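Local coordinates for flocculation protein FLO11 (PDB 4UYT) that mediates homotypic cell-cell adhesion of yeast during flocculation, through an N-terminal fibronectin type III-like domain, and supports substrate adhesion, invasive growth and biofilm formation, at residues A[95-100]-A[119-124]. Residues are numbered along the deposited sequence; the frame is centred on the assembly and turned at random.
Sequences TDFTAT and FQIQFE
Phe-97 reaches across the interior of the domain, and its ring meets Ile-121 and Phe-123 of the facing strand edge-on, the touching atoms of both lying near its plane. Its CE2 comes to 4.1 Å from CZ of Phe-123, the far corner of a ring that extends from the opposite direction. The two ring planes are inclined at about 60°, and CE2 approaches the Phe-123 ring obliquely. Next to this corner, Phe-97 CZ lies 4.5 Å from Ile-121 CD1, again near the plane of the Phe-97 ring, so the aliphatic end and the aromatic corner line up along one ring edge. With chi1 at 66°, CG of Phe-97 sits between the backbone N and the carbonyl carbon, and the ring projects inward from its strand. Within segment 119-124, CG2 of Ile-121 lies 3.5 Å from CE1 of Phe-123, so the two inward-facing side chains also touch each other.

The segments belong to different antiparallel sheets: 96-104 is an outermost strand, paired with 46-55, whereas 120-125 runs between 64-70 and 143-147. Face-to-face packing of this kind is the core of a β-sandwich, consistent with the fibronectin type III-like fold of the Flo11 domain. Val-53 touches both Phe-97 and Ile-121, while Phe-144 stacks on Phe-123 and Tyr-32 meets the same ring at an angle. No hydrogen bond links segments 95-100 and 119-124; three buried hydrocarbon side chains join them, which implies cohesion by dispersion and the hydrophobic effect rather than by directional polar bonds.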
loop_
_atom_site.group_PDB
_atom_site.type_symbol
_atom_site.label_atom_id
_atom_site.label_comp_id
_atom_site.label_asym_id
_atom_site.label_seq_id
_atom_site.Cartn_x
_atom_site.Cartn_y
_atom_site.Cartn_z
ATOM N N THR A 95 5.413 8.393 7.440
ATOM C CA THR A 95 5.909 8.870 6.164
ATOM C C THR A 95 7.141 8.093 5.678
ATOM O O THR A 95 7.723 8.474 4.674
ATOM C CB THR A 95 6.157 10.395 6.185
ATOM O OG1 THR A 95 7.050 10.761 7.239
ATOM C CG2 THR A 95 4.845 11.110 6.364
ATOM N N ASP A 96 7.484 6.978 6.330
ATOM C CA ASP A 96 8.502 6.076 5.804
ATOM C C ASP A 96 8.341 4.759 6.543
ATOM O O ASP A 96 8.892 4.567 7.630
ATOM C CB ASP A 96 9.929 6.627 5.954
ATOM C CG ASP A 96 10.937 5.856 5.135
ATOM O OD1 ASP A 96 10.659 4.688 4.819
ATOM O OD2 ASP A 96 11.982 6.430 4.806
ATOM N N PHE A 97 7.537 3.860 5.994
ATOM C CA PHE A 97 7.241 2.605 6.668
ATOM C C PHE A 97 7.163 1.476 5.695
ATOM O O PHE A 97 6.988 1.661 4.500
ATOM C CB PHE A 97 5.955 2.689 7.509
ATOM C CG PHE A 97 4.668 2.885 6.731
ATOM C CD1 PHE A 97 3.941 1.805 6.256
ATOM C CD2 PHE A 97 4.155 4.179 6.488
ATOM C CE1 PHE A 97 2.746 1.997 5.582
ATOM C CE2 PHE A 97 2.957 4.371 5.802
ATOM C CZ PHE A 97 2.262 3.262 5.357
ATOM N N THR A 98 7.294 0.286 6.254
ATOM C CA THR A 98 7.087 -0.935 5.537
ATOM C C THR A 98 5.994 -1.754 6.212
ATOM O O THR A 98 5.693 -1.589 7.383
ATOM C CB THR A 98 8.374 -1.785 5.431
ATOM O OG1 THR A 98 8.793 -2.186 6.742
ATOM C CG2 THR A 98 9.460 -1.036 4.740
ATOM N N ALA A 99 5.423 -2.666 5.446
ATOM C CA ALA A 99 4.452 -3.616 5.981
ATOM C C ALA A 99 4.544 -4.877 5.164
ATOM O O ALA A 99 4.762 -4.806 3.960
ATOM C CB ALA A 99 3.043 -3.045 5.928
ATOM N N THR A 100 4.326 -6.006 5.822
ATOM C CA THR A 100 4.315 -7.318 5.168
ATOM C C THR A 100 3.007 -8.010 5.493
ATOM O O THR A 100 2.590 -8.053 6.649
ATOM C CB THR A 100 5.533 -8.151 5.617
ATOM O OG1 THR A 100 6.758 -7.494 5.244
ATOM C CG2 THR A 100 5.524 -9.509 4.984
ATOM N N PHE A 119 -5.822 -2.415 -2.768
ATOM C CA PHE A 119 -6.174 -2.165 -1.388
ATOM C C PHE A 119 -6.058 -0.665 -1.145
ATOM O O PHE A 119 -5.650 0.103 -2.014
ATOM C CB PHE A 119 -5.291 -3.001 -0.424
ATOM C CG PHE A 119 -3.805 -2.771 -0.604
ATOM C CD1 PHE A 119 -3.173 -1.718 0.003
ATOM C CD2 PHE A 119 -3.041 -3.620 -1.386
ATOM C CE1 PHE A 119 -1.810 -1.494 -0.180
ATOM C CE2 PHE A 119 -1.682 -3.421 -1.568
ATOM C CZ PHE A 119 -1.081 -2.350 -0.948
ATOM N N GLN A 120 -6.408 -0.264 0.071
ATOM C CA GLN A 120 -6.261 1.114 0.490
ATOM C C GLN A 120 -5.513 1.163 1.792
ATOM O O GLN A 120 -5.484 0.197 2.558
ATOM C CB GLN A 120 -7.616 1.814 0.619
ATOM C CG GLN A 120 -8.474 1.700 -0.627
ATOM C CD GLN A 120 -9.189 0.373 -0.692
ATOM O OE1 GLN A 120 -9.801 -0.047 0.285
ATOM N NE2 GLN A 120 -9.096 -0.316 -1.836
ATOM N N ILE A 121 -4.909 2.317 2.036
ATOM C CA ILE A 121 -4.268 2.595 3.296
ATOM C C ILE A 121 -4.986 3.792 3.912
ATOM O O ILE A 121 -5.046 4.868 3.293
ATOM C CB ILE A 121 -2.756 2.840 3.145
ATOM C CG1 ILE A 121 -2.089 1.680 2.386
ATOM C CG2 ILE A 121 -2.141 3.030 4.525
ATOM C CD1 ILE A 121 -0.589 1.809 2.258
ATOM N N GLN A 122 -5.538 3.576 5.106
ATOM C CA GLN A 122 -6.347 4.568 5.788
ATOM C C GLN A 122 -5.474 5.218 6.844
ATOM O O GLN A 122 -5.027 4.568 7.796
ATOM C CB GLN A 122 -7.562 3.890 6.410
ATOM C CG GLN A 122 -8.501 4.790 7.183
ATOM C CD GLN A 122 -9.545 3.980 7.929
ATOM O OE1 GLN A 122 -10.271 3.195 7.340
ATOM N NE2 GLN A 122 -9.587 4.140 9.236
ATOM N N PHE A 123 -5.279 6.530 6.671
ATOM C CA PHE A 123 -4.510 7.344 7.597
ATOM C C PHE A 123 -5.475 8.204 8.416
ATOM O O PHE A 123 -6.388 8.832 7.867
ATOM C CB PHE A 123 -3.621 8.319 6.831
ATOM C CG PHE A 123 -2.448 7.700 6.097
ATOM C CD1 PHE A 123 -2.634 7.016 4.905
ATOM C CD2 PHE A 123 -1.154 7.873 6.560
ATOM C CE1 PHE A 123 -1.550 6.478 4.230
ATOM C CE2 PHE A 123 -0.063 7.378 5.865
ATOM C CZ PHE A 123 -0.261 6.693 4.692
ATOM N N GLU A 124 -5.224 8.279 9.712
ATOM C CA GLU A 124 -5.901 9.251 10.558
ATOM C C GLU A 124 -4.832 9.953 11.359
ATOM O O GLU A 124 -4.253 9.382 12.283
ATOM C CB GLU A 124 -6.912 8.585 11.509
ATOM C CG GLU A 124 -8.107 7.945 10.832
ATOM C CD GLU A 124 -9.084 7.295 11.811
ATOM O OE1 GLU A 124 -8.863 7.321 13.043
ATOM O OE2 GLU A 124 -10.090 6.736 11.332
#